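Local coordinates for metallo-beta-lactamase domain-containing protein (Enterococcus faecalis, PDB 2AZ4) that is of unknown function but binds two zinc ions in a metallo-beta-lactamase fold and may act as an RNA-binding exonuclease, at residues A[299-302]-A[306-309]; A[316-321]-A[333-338]; A[398-403]-A[409-414]; A[232-235]-A[239-242]. All blocks are in the same frame, centred on the assembly; numbering follows the deposited sequence.

Interaction 1 (A[299-302]-A[306-309])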
loop_
_atom_site.group_PDB
_atom_site.type_symbol
_atom_site.label_atom_id
_atom_site.label_comp_id
_atom_site.label_asym_id
_atom_site.label_seq_id
_atom_site.Cartn_x
_atom_site.Cartn_y
_atom_site.Cartn_z
ATOM N N TYR A 299 12.502 4.167 -21.687
ATOM C CA TYR A 299 11.884 5.171 -20.842
ATOM C C TYR A 299 11.928 6.538 -21.488
ATOM O O TYR A 299 12.681 6.754 -22.414
ATOM C CB TYR A 299 12.607 5.250 -19.493
ATOM C CG TYR A 299 14.060 5.677 -19.630
ATOM C CD1 TYR A 299 14.436 7.025 -19.543
ATOM C CD2 TYR A 299 15.059 4.729 -19.854
ATOM C CE1 TYR A 299 15.770 7.398 -19.665
ATOM C CE2 TYR A 299 16.377 5.090 -19.998
ATOM C CZ TYR A 299 16.737 6.420 -19.868
ATOM O OH TYR A 299 18.066 6.763 -20.016
ATOM N N TYR A 300 11.117 7.449 -20.963
ATOM C CA TYR A 300 11.175 8.862 -21.320
ATOM C C TYR A 300 11.144 9.675 -20.033
ATOM O O TYR A 300 10.625 9.224 -18.994
ATOM C CB TYR A 300 10.042 9.266 -22.275
ATOM C CG TYR A 300 8.702 9.381 -21.617
ATOM C CD1 TYR A 300 8.132 10.628 -21.369
ATOM C CD2 TYR A 300 8.005 8.229 -21.212
ATOM C CE1 TYR A 300 6.890 10.726 -20.758
ATOM C CE2 TYR A 300 6.774 8.316 -20.594
ATOM C CZ TYR A 300 6.229 9.559 -20.361
ATOM O OH TYR A 300 5.015 9.653 -19.731
ATOM N N TYR A 301 11.741 10.856 -20.100
ATOM C CA TYR A 301 11.707 11.804 -18.998
ATOM C C TYR A 301 10.486 12.689 -19.067
ATOM O O TYR A 301 10.208 13.309 -20.096
ATOM C CB TYR A 301 12.952 12.671 -19.020
ATOM C CG TYR A 301 14.166 11.950 -18.524
ATOM C CD1 TYR A 301 14.323 11.691 -17.154
ATOM C CD2 TYR A 301 15.174 11.564 -19.397
ATOM C CE1 TYR A 301 15.443 11.034 -16.674
ATOM C CE2 TYR A 301 16.318 10.905 -18.926
ATOM C CZ TYR A 301 16.426 10.653 -17.546
ATOM O OH TYR A 301 17.518 10.005 -17.052
ATOM N N ALA A 302 9.756 12.752 -17.957
ATOM C CA ALA A 302 8.659 13.701 -17.818
ATOM C C ALA A 302 9.108 14.875 -16.935
ATOM O O ALA A 302 8.309 15.729 -16.563
ATOM C CB ALA A 302 7.446 13.008 -17.233
ATOM N N LYS A 306 18.559 14.170 -15.237
ATOM C CA LYS A 306 18.896 12.810 -15.614
ATOM C C LYS A 306 18.907 11.983 -14.345
ATOM O O LYS A 306 19.254 12.479 -13.263
ATOM C CB LYS A 306 20.299 12.744 -16.236
ATOM C CG LYS A 306 20.490 13.511 -17.546
ATOM C CD LYS A 306 20.497 12.585 -18.760
ATOM C CE LYS A 306 21.924 12.085 -19.115
ATOM N NZ LYS A 306 22.831 13.198 -19.591
ATOM N N ILE A 307 18.502 10.725 -14.463
ATOM C CA ILE A 307 18.687 9.784 -13.365
ATOM C C ILE A 307 19.939 8.973 -13.731
ATOM O O ILE A 307 19.947 8.292 -14.755
ATOM C CB ILE A 307 17.471 8.877 -13.212
ATOM C CG1 ILE A 307 16.241 9.732 -12.869
ATOM C CG2 ILE A 307 17.748 7.744 -12.177
ATOM C CD1 ILE A 307 14.948 8.952 -12.855
ATOM N N PRO A 308 20.997 9.066 -12.907
ATOM C CA PRO A 308 22.298 8.466 -13.272
ATOM C C PRO A 308 22.272 6.952 -13.554
ATOM O O PRO A 308 23.036 6.473 -14.398
ATOM C CB PRO A 308 23.217 8.817 -12.093
ATOM C CG PRO A 308 22.343 9.391 -11.001
ATOM C CD PRO A 308 21.020 9.770 -11.603
ATOM N N GLU A 309 21.379 6.230 -12.879
ATOM C CA GLU A 309 21.316 4.767 -12.923
ATOM C C GLU A 309 20.878 4.245 -14.274
ATOM O O GLU A 309 21.228 3.143 -14.661
ATOM C CB GLU A 309 20.325 4.263 -11.874
ATOM C CG GLU A 309 20.849 4.287 -10.445
ATOM C CD GLU A 309 21.027 5.699 -9.893
ATOM O OE1 GLU A 309 20.230 6.590 -10.272
ATOM O OE2 GLU A 309 21.974 5.913 -9.089
#
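Tyr301 OH accepts the backbone N-H of Ile307 in the only hydrogen bond between 299-302 and 306-309. The separation from Tyr301 OH to Ile307 N is 2.9 Å and the bond is nearly straight, 169° at the hydrogen. Ile307 N lies at the ring edge, near the ring plane. The angle at the oxygen, from CZ through OH to that nitrogen, is about 119°, a normal bend for a phenol acceptor. Besides this donor, the oxygen also meets Lys306 CA at 3.4 Å, and the flank of the ring is met by Ile307, whose CG1 is 4.1 Å from Tyr301 CE1. With CG anti to the carbonyl carbon (chi1 -76°), the ring extends toward 306-309 and brings OH to Ile307 N.

Segment 299-302 takes in the end of strand 298-300, an outermost strand of the six-stranded parallel sheet, and the loop residues after it, Tyr301 among them; 306-309 belongs to the loop that leads on to helix 318-323. The phenol thus spans the mouth of a loop at the surface, with no backbone pairing here: even the nearest CA atoms, those of Tyr301 and Lys306, are 8.0 Å apart. Tyr301 CE2 lies at the edge of the Tyr299 ring, in its plane, and both tyrosines rest on Ala283 of helix 283-293. Tyr299 OH is hydrogen-bonded to Asn311 O further along the same loop.

Interaction 2 (A[316-321]-A[333-338])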
loop_
_atom_site.group_PDB
_atom_site.type_symbol
_atom_site.label_atom_id
_atom_site.label_comp_id
_atom_site.label_asym_id
_atom_site.label_seq_id
_atom_site.Cartn_x
_atom_site.Cartn_y
_atom_site.Cartn_z
ATOM N N ILE A 316 13.882 7.198 -24.929
ATOM C CA ILE A 316 13.098 7.539 -26.107
ATOM C C ILE A 316 12.616 8.980 -25.909
ATOM O O ILE A 316 12.147 9.342 -24.815
ATOM C CB ILE A 316 11.873 6.613 -26.289
ATOM C CG1 ILE A 316 12.239 5.121 -26.136
ATOM C CG2 ILE A 316 11.120 6.930 -27.603
ATOM C CD1 ILE A 316 13.160 4.524 -27.226
ATOM N N PRO A 317 12.796 9.836 -26.931
ATOM C CA PRO A 317 12.263 11.202 -26.779
ATOM C C PRO A 317 10.741 11.205 -26.670
ATOM O O PRO A 317 10.064 10.473 -27.396
ATOM C CB PRO A 317 12.698 11.899 -28.071
ATOM C CG PRO A 317 13.828 11.042 -28.622
ATOM C CD PRO A 317 13.499 9.639 -28.212
ATOM N N TYR A 318 10.216 12.009 -25.746
ATOM C CA TYR A 318 8.780 12.221 -25.632
ATOM C C TYR A 318 8.114 12.525 -26.999
ATOM O O TYR A 318 7.044 11.999 -27.328
ATOM C CB TYR A 318 8.525 13.351 -24.633
ATOM C CG TYR A 318 7.075 13.755 -24.452
ATOM C CD1 TYR A 318 6.089 12.809 -24.162
ATOM C CD2 TYR A 318 6.700 15.101 -24.525
ATOM C CE1 TYR A 318 4.754 13.183 -23.962
ATOM C CE2 TYR A 318 5.372 15.489 -24.332
ATOM C CZ TYR A 318 4.410 14.523 -24.053
ATOM O OH TYR A 318 3.111 14.901 -23.864
ATOM N N ASP A 319 8.774 13.378 -27.778
ATOM C CA ASP A 319 8.326 13.777 -29.120
ATOM C C ASP A 319 8.086 12.570 -30.041
ATOM O O ASP A 319 7.110 12.539 -30.796
ATOM C CB ASP A 319 9.372 14.749 -29.711
ATOM C CG ASP A 319 8.985 15.292 -31.066
ATOM O OD1 ASP A 319 7.881 15.877 -31.179
ATOM O OD2 ASP A 319 9.787 15.135 -32.025
ATOM N N THR A 320 8.975 11.574 -29.966
ATOM C CA THR A 320 8.822 10.322 -30.706
ATOM C C THR A 320 7.621 9.495 -30.221
ATOM O O THR A 320 6.869 8.943 -31.017
ATOM C CB THR A 320 10.128 9.479 -30.648
ATOM O OG1 THR A 320 11.217 10.279 -31.093
ATOM C CG2 THR A 320 10.045 8.230 -31.533
ATOM N N LEU A 321 7.439 9.410 -28.908
ATOM C CA LEU A 321 6.311 8.673 -28.352
ATOM C C LEU A 321 4.983 9.226 -28.827
ATOM O O LEU A 321 4.053 8.461 -29.153
ATOM C CB LEU A 321 6.369 8.720 -26.830
ATOM C CG LEU A 321 6.820 7.531 -25.976
ATOM C CD1 LEU A 321 7.599 6.394 -26.706
ATOM C CD2 LEU A 321 7.491 8.024 -24.711
ATOM N N VAL A 333 1.649 10.000 -17.999
ATOM C CA VAL A 333 1.471 10.459 -16.613
ATOM C C VAL A 333 0.931 11.899 -16.470
ATOM O O VAL A 333 0.505 12.316 -15.383
ATOM C CB VAL A 333 2.783 10.306 -15.800
ATOM C CG1 VAL A 333 3.203 8.837 -15.744
ATOM C CG2 VAL A 333 3.923 11.187 -16.395
ATOM N N ASN A 334 1.000 12.662 -17.560
ATOM C CA ASN A 334 0.514 14.025 -17.645
ATOM C C ASN A 334 0.483 14.493 -19.108
ATOM O O ASN A 334 0.679 13.699 -20.008
ATOM C CB ASN A 334 1.354 14.987 -16.782
ATOM C CG ASN A 334 2.813 15.088 -17.254
ATOM O OD1 ASN A 334 3.205 14.514 -18.277
ATOM N ND2 ASN A 334 3.617 15.832 -16.504
ATOM N N GLN A 335 0.224 15.782 -19.317
ATOM C CA GLN A 335 0.035 16.371 -20.646
ATOM C C GLN A 335 -0.890 15.541 -21.516
ATOM O O GLN A 335 -0.540 15.218 -22.647
ATOM C CB GLN A 335 1.379 16.592 -21.363
ATOM C CG GLN A 335 2.224 17.676 -20.732
ATOM C CD GLN A 335 3.350 18.127 -21.661
ATOM O OE1 GLN A 335 3.114 18.824 -22.669
ATOM N NE2 GLN A 335 4.569 17.702 -21.350
ATOM N N PHE A 336 -2.057 15.179 -20.993
ATOM C CA PHE A 336 -2.933 14.254 -21.734
ATOM C C PHE A 336 -3.483 14.907 -23.002
ATOM O O PHE A 336 -3.919 14.213 -23.917
ATOM C CB PHE A 336 -4.067 13.689 -20.843
ATOM C CG PHE A 336 -3.586 12.729 -19.801
ATOM C CD1 PHE A 336 -3.616 11.367 -20.032
ATOM C CD2 PHE A 336 -3.086 13.192 -18.582
ATOM C CE1 PHE A 336 -3.162 10.473 -19.051
ATOM C CE2 PHE A 336 -2.610 12.292 -17.604
ATOM C CZ PHE A 336 -2.648 10.957 -17.840
ATOM N N ASP A 337 -3.424 16.244 -23.056
ATOM C CA ASP A 337 -3.915 17.014 -24.222
ATOM C C ASP A 337 -3.055 16.763 -25.469
ATOM O O ASP A 337 -3.450 17.099 -26.584
ATOM C CB ASP A 337 -4.052 18.505 -23.854
ATOM C CG ASP A 337 -4.625 19.369 -24.982
ATOM O OD1 ASP A 337 -5.730 19.056 -25.504
ATOM O OD2 ASP A 337 -3.975 20.394 -25.325
ATOM N N ASN A 338 -1.905 16.105 -25.291
ATOM C CA ASN A 338 -1.008 15.787 -26.427
ATOM C C ASN A 338 -1.229 14.431 -27.080
ATOM O O ASN A 338 -0.647 14.143 -28.126
ATOM C CB ASN A 338 0.454 15.905 -26.002
ATOM C CG ASN A 338 0.868 17.345 -25.762
ATOM O OD1 ASN A 338 0.354 18.259 -26.398
ATOM N ND2 ASN A 338 1.801 17.546 -24.853
HETATM O O HOH W 1 1.745 13.000 -22.591
#
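Tyr318 points its phenol end at Gln335 and Asn338, whose amides are both turned roughly halfway, 49° and 55°, from the ring plane. Asn338 crosses the tyrosine side chain at about a right angle and comes in at the ring edge, so that its ND2 donates to Tyr318 OH over 3.1 Å. That bond runs 164° at the hydrogen and lies almost in the amide plane. Gln335 approaches differently: its CB touches Tyr318 OH at 3.5 Å, while its NE2 is 3.8 Å from Tyr318 CE2, at an oblique position relative to the ring. The Tyr318 ring is sent across by a CG anti to the backbone N.

The ring leaves the first turn of helix 318-323, just after Pro317 at the N-cap, and rests on Trp330 of the parallel sheet. Its partners come from the loop after strand 328-331, Gln335 just before a short 3-10 turn and Asn338 at its end, where Gln335 O takes the N-H of Asn338. A weak bond from Asn338 ND2 to Gln335 OE1 joins the two amides. A water hydrogen-bonded to Tyr318 OH (2.7 Å) can bridge to Asn334 O.

Interaction 3 (A[398-403]-A[409-414])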
loop_
_atom_site.group_PDB
_atom_site.type_symbol
_atom_site.label_atom_id
_atom_site.label_comp_id
_atom_site.label_asym_id
_atom_site.label_seq_id
_atom_site.Cartn_x
_atom_site.Cartn_y
_atom_site.Cartn_z
ATOM N N GLN A 398 -8.525 -18.484 16.828
ATOM C CA GLN A 398 -9.261 -18.671 18.064
ATOM C C GLN A 398 -10.139 -17.453 18.308
ATOM O O GLN A 398 -11.312 -17.574 18.692
ATOM C CB GLN A 398 -8.298 -18.908 19.218
ATOM C CG GLN A 398 -7.483 -20.194 19.094
ATOM C CD GLN A 398 -6.434 -20.316 20.171
ATOM O OE1 GLN A 398 -6.731 -20.186 21.351
ATOM N NE2 GLN A 398 -5.189 -20.550 19.770
ATOM N N VAL A 399 -9.560 -16.275 18.074
ATOM C CA VAL A 399 -10.275 -15.013 18.160
ATOM C C VAL A 399 -9.942 -14.183 16.922
ATOM O O VAL A 399 -8.770 -14.033 16.561
ATOM C CB VAL A 399 -9.891 -14.195 19.419
ATOM C CG1 VAL A 399 -10.751 -12.943 19.497
ATOM C CG2 VAL A 399 -10.033 -15.029 20.725
ATOM N N LEU A 400 -10.980 -13.651 16.288
ATOM C CA LEU A 400 -10.853 -12.808 15.098
ATOM C C LEU A 400 -11.155 -11.361 15.464
ATOM O O LEU A 400 -12.171 -11.083 16.126
ATOM C CB LEU A 400 -11.837 -13.303 14.027
ATOM C CG LEU A 400 -11.787 -13.044 12.504
ATOM C CD1 LEU A 400 -13.025 -12.323 12.030
ATOM C CD2 LEU A 400 -10.487 -12.427 11.932
ATOM N N VAL A 401 -10.282 -10.437 15.034
ATOM C CA VAL A 401 -10.529 -9.014 15.208
ATOM C C VAL A 401 -10.579 -8.302 13.847
ATOM O O VAL A 401 -9.519 -8.031 13.279
ATOM C CB VAL A 401 -9.401 -8.338 16.068
ATOM C CG1 VAL A 401 -9.746 -6.870 16.376
ATOM C CG2 VAL A 401 -9.146 -9.098 17.323
ATOM N N PRO A 402 -11.788 -8.014 13.302
ATOM C CA PRO A 402 -11.792 -7.207 12.087
ATOM C C PRO A 402 -11.233 -5.801 12.321
ATOM O O PRO A 402 -11.524 -5.162 13.352
ATOM C CB PRO A 402 -13.276 -7.137 11.712
ATOM C CG PRO A 402 -13.897 -8.349 12.408
ATOM C CD PRO A 402 -13.156 -8.417 13.680
ATOM N N ILE A 403 -10.403 -5.361 11.372
ATOM C CA ILE A 403 -9.838 -4.013 11.345
ATOM C C ILE A 403 -9.781 -3.581 9.888
ATOM O O ILE A 403 -10.079 -4.377 9.012
ATOM C CB ILE A 403 -8.421 -3.964 11.943
ATOM C CG1 ILE A 403 -7.482 -4.937 11.188
ATOM C CG2 ILE A 403 -8.478 -4.187 13.451
ATOM C CD1 ILE A 403 -6.016 -4.819 11.557
ATOM N N GLU A 409 -18.765 -6.260 11.259
ATOM C CA GLU A 409 -19.740 -7.315 11.620
ATOM C C GLU A 409 -19.936 -8.330 10.507
ATOM O O GLU A 409 -20.411 -9.440 10.759
ATOM C CB GLU A 409 -21.093 -6.718 12.042
ATOM C CG GLU A 409 -21.014 -6.021 13.388
ATOM C CD GLU A 409 -22.332 -5.982 14.157
ATOM O OE1 GLU A 409 -23.106 -5.019 13.945
ATOM O OE2 GLU A 409 -22.570 -6.879 15.007
ATOM N N LYS A 410 -19.558 -7.957 9.285
ATOM C CA LYS A 410 -19.644 -8.870 8.140
ATOM C C LYS A 410 -18.525 -9.922 8.124
ATOM O O LYS A 410 -18.634 -10.955 7.446
ATOM C CB LYS A 410 -19.686 -8.081 6.836
ATOM C CG LYS A 410 -20.970 -7.289 6.646
ATOM C CD LYS A 410 -20.985 -6.520 5.307
ATOM C CE LYS A 410 -21.050 -7.452 4.094
ATOM N NZ LYS A 410 -22.446 -7.673 3.578
ATOM N N LEU A 411 -17.455 -9.673 8.877
ATOM C CA LEU A 411 -16.349 -10.620 8.973
ATOM C C LEU A 411 -16.539 -11.610 10.130
ATOM O O LEU A 411 -16.374 -11.250 11.301
ATOM C CB LEU A 411 -14.993 -9.894 9.083
ATOM C CG LEU A 411 -13.813 -10.682 8.504
ATOM C CD1 LEU A 411 -13.933 -10.860 6.967
ATOM C CD2 LEU A 411 -12.461 -10.053 8.889
ATOM N N GLU A 412 -16.835 -12.860 9.777
ATOM C CA GLU A 412 -17.224 -13.901 10.738
ATOM C C GLU A 412 -16.148 -14.947 10.979
ATOM O O GLU A 412 -15.396 -15.318 10.056
ATOM C CB GLU A 412 -18.498 -14.608 10.265
ATOM C CG GLU A 412 -19.774 -13.783 10.444
ATOM C CD GLU A 412 -20.955 -14.343 9.673
ATOM O OE1 GLU A 412 -21.098 -15.583 9.598
ATOM O OE2 GLU A 412 -21.746 -13.527 9.148
ATOM N N ASN A 413 -16.101 -15.435 12.220
ATOM C CA ASN A 413 -15.214 -16.518 12.613
ATOM C C ASN A 413 -15.994 -17.792 13.015
ATOM O O ASN A 413 -16.389 -17.927 14.169
ATOM C CB ASN A 413 -14.323 -16.068 13.766
ATOM C CG ASN A 413 -13.252 -17.079 14.111
ATOM O OD1 ASN A 413 -12.927 -17.979 13.318
ATOM N ND2 ASN A 413 -12.666 -16.926 15.296
ATOM N N PRO A 414 -16.219 -18.713 12.053
ATOM C CA PRO A 414 -16.805 -20.025 12.351
ATOM C C PRO A 414 -15.998 -20.835 13.363
ATOM O O PRO A 414 -16.539 -21.736 13.982
ATOM C CB PRO A 414 -16.771 -20.742 10.989
ATOM C CG PRO A 414 -16.784 -19.645 9.988
ATOM C CD PRO A 414 -15.956 -18.561 10.605
#
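Leu400, Pro402 and Leu411 supply the apolar part of this contact. Pro402 CG packs on Leu411 CB at 3.8 Å, the proline ring and the leucine lying alongside but pointing opposite ways, while Leu400 CD1 meets Leu411 CD2 at 3.9 Å with the leucines at about a right angle. Two residues along each chain, Leu400 CB lies 3.7 Å from Asn413 CB, the asparagine crossing at a slant through its aliphatic base. Leu411 also reaches Leu388 and Ile392 of helix 385-395, so it fills the layer between that helix and the sheet.

Backbone pairing is absent. The segments run antiparallel, 176° apart over their touching parts, but the nearest CA atoms, Leu400 and Asn413, are 6.2 Å apart and no hydrogen bond links them. Leu400 makes its backbone hydrogen bonds instead with Glu417 and Ile419, around the outermost strand 417-418 of the mixed sheet in the metallo-beta-lactamase fold.

Polar groups are satisfied from outside. With CG anti to the backbone N (chi1 -173°), the amide of Asn413 extends toward the start of the strand, where ND2 donates to Pro397 O and Glu417 O; OD1 accepts from Tyr415 N, closing an Asx turn. Arg418 NH1 binds Leu411 O.

Contact between the two segments therefore rests on van der Waals packing, and polar bonds to neighbouring residues fix the loop over a strand that leads directly into the zinc ligand His404.

Interaction 4 (A[232-235]-A[239-242])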
loop_
_atom_site.group_PDB
_atom_site.type_symbol
_atom_site.label_atom_id
_atom_site.label_comp_id
_atom_site.label_asym_id
_atom_site.label_seq_id
_atom_site.Cartn_x
_atom_site.Cartn_y
_atom_site.Cartn_z
ATOM N N ILE A 232 -13.455 -3.456 -17.664
ATOM C CA ILE A 232 -13.310 -4.884 -17.974
ATOM C C ILE A 232 -13.318 -5.644 -16.646
ATOM O O ILE A 232 -12.633 -5.249 -15.711
ATOM C CB ILE A 232 -11.972 -5.128 -18.722
ATOM C CG1 ILE A 232 -12.108 -4.676 -20.176
ATOM C CG2 ILE A 232 -11.520 -6.600 -18.615
ATOM C CD1 ILE A 232 -10.801 -4.446 -20.907
ATOM N N ALA A 233 -14.109 -6.708 -16.549
ATOM C CA ALA A 233 -14.094 -7.553 -15.350
ATOM C C ALA A 233 -12.831 -8.429 -15.348
ATOM O O ALA A 233 -12.616 -9.241 -16.266
ATOM C CB ALA A 233 -15.348 -8.410 -15.287
ATOM N N VAL A 234 -11.992 -8.235 -14.336
ATOM C CA VAL A 234 -10.666 -8.850 -14.237
ATOM C C VAL A 234 -10.707 -9.695 -12.973
ATOM O O VAL A 234 -11.281 -9.258 -11.984
ATOM C CB VAL A 234 -9.544 -7.755 -14.139
ATOM C CG1 VAL A 234 -8.217 -8.329 -13.650
ATOM C CG2 VAL A 234 -9.344 -7.040 -15.491
ATOM N N VAL A 235 -10.119 -10.889 -13.016
ATOM C CA VAL A 235 -10.177 -11.842 -11.894
ATOM C C VAL A 235 -8.824 -12.108 -11.195
ATOM O O VAL A 235 -8.782 -12.787 -10.179
ATOM C CB VAL A 235 -10.794 -13.226 -12.320
ATOM C CG1 VAL A 235 -12.183 -13.061 -12.934
ATOM C CG2 VAL A 235 -9.862 -13.982 -13.258
ATOM N N ASP A 239 -4.712 -12.387 -15.317
ATOM C CA ASP A 239 -5.851 -12.083 -16.168
ATOM C C ASP A 239 -5.771 -10.628 -16.666
ATOM O O ASP A 239 -6.037 -10.355 -17.836
ATOM C CB ASP A 239 -7.155 -12.327 -15.398
ATOM C CG ASP A 239 -8.397 -12.255 -16.288
ATOM O OD1 ASP A 239 -8.375 -12.793 -17.409
ATOM O OD2 ASP A 239 -9.413 -11.661 -15.874
ATOM N N LEU A 240 -5.401 -9.699 -15.782
ATOM C CA LEU A 240 -5.216 -8.300 -16.177
ATOM C C LEU A 240 -4.246 -8.161 -17.368
ATOM O O LEU A 240 -4.557 -7.465 -18.352
ATOM C CB LEU A 240 -4.734 -7.463 -14.986
ATOM C CG LEU A 240 -4.723 -5.946 -15.207
ATOM C CD1 LEU A 240 -5.123 -5.248 -13.938
ATOM C CD2 LEU A 240 -3.334 -5.457 -15.686
ATOM N N VAL A 241 -3.085 -8.819 -17.289
ATOM C CA VAL A 241 -2.072 -8.685 -18.363
ATOM C C VAL A 241 -2.520 -9.323 -19.695
ATOM O O VAL A 241 -2.210 -8.785 -20.760
ATOM C CB VAL A 241 -0.667 -9.186 -17.954
ATOM C CG1 VAL A 241 0.329 -8.979 -19.116
ATOM C CG2 VAL A 241 -0.185 -8.398 -16.761
ATOM N N GLN A 242 -3.248 -10.437 -19.625
ATOM C CA GLN A 242 -3.825 -11.079 -20.831
ATOM C C GLN A 242 -4.829 -10.171 -21.536
ATOM O O GLN A 242 -4.849 -10.087 -22.775
ATOM C CB GLN A 242 -4.472 -12.424 -20.469
ATOM C CG GLN A 242 -3.436 -13.451 -19.909
ATOM C CD GLN A 242 -2.430 -13.867 -20.959
ATOM O OE1 GLN A 242 -1.226 -13.729 -20.773
ATOM N NE2 GLN A 242 -2.924 -14.365 -22.074
HETATM O O HOH W 2 -11.669 -11.694 -17.096
#
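The chain is extended through Val234 and turns at Val235 (psi -8°) into helix 237-249, with CA atoms 5.8 Å apart for Val234 and Leu240 and 6.1 Å for Val235 and Asp239. The carboxylate of Asp239 carries the polar part. Its CG is anti to the backbone N (chi1 -170°), which turns the group back over the incoming loop, and OD2 takes the N-H of Val235 at 3.0 Å, with 155° at the hydrogen. The lone pair used is the anti one, facing away from the other carboxylate oxygen. A water donates to the same OD2, at 2.6 Å, and also to Ala233 O, at 2.8 Å. One oxygen is thus held by two donors, and both the direct and the water-mediated link end on the same short run of loop backbone.

Van der Waals contacts accompany the bond: Val235 CG2 lies 3.5 Å from Asp239 OD2, and the one apolar pair is Val234 CG1 on Leu240 CB, 3.8 Å. Val234 and Leu240 also meet Leu377, in the loop after the outermost strand 373-376 of the parallel sheet. Ile232 makes a backbone hydrogen bond with Arg376 of that strand.

Ser236, between the segments, accepts the backbone N-H of Asp239 through OG. Placed at a helix start, the aspartate would probably be stabilised by the amide dipoles of the first turn. This is the N-terminal end of a helix with its preceding loop folded back on it, at the entry to an alpha/beta domain whose parallel sheet is consistent with the beta-CASP domain of metallo-beta-lactamase RNases.

Along the chain the contacts come in series, 4, 1, 2, 3, and none nests in or crosses another. Interaction 4 closes the short turn into helix 237-249. Interaction 1 spans the start of the loop after strand 298-300, and interaction 2 closes the excursion that contains helix 318-323 and strand 328-331, joining the helix start to the loop after the strand. These two touch, probably through a hydrogen bond between Tyr299 O and Ile316 N and by packing of Tyr300 on Leu321, so the sheet edge at strand 298-300 is joined to helix 318-323. Interaction 3 closes the loop between strands 399-403 and 417-418 in the zinc-binding part, its centre 47 Å from that of interaction 1.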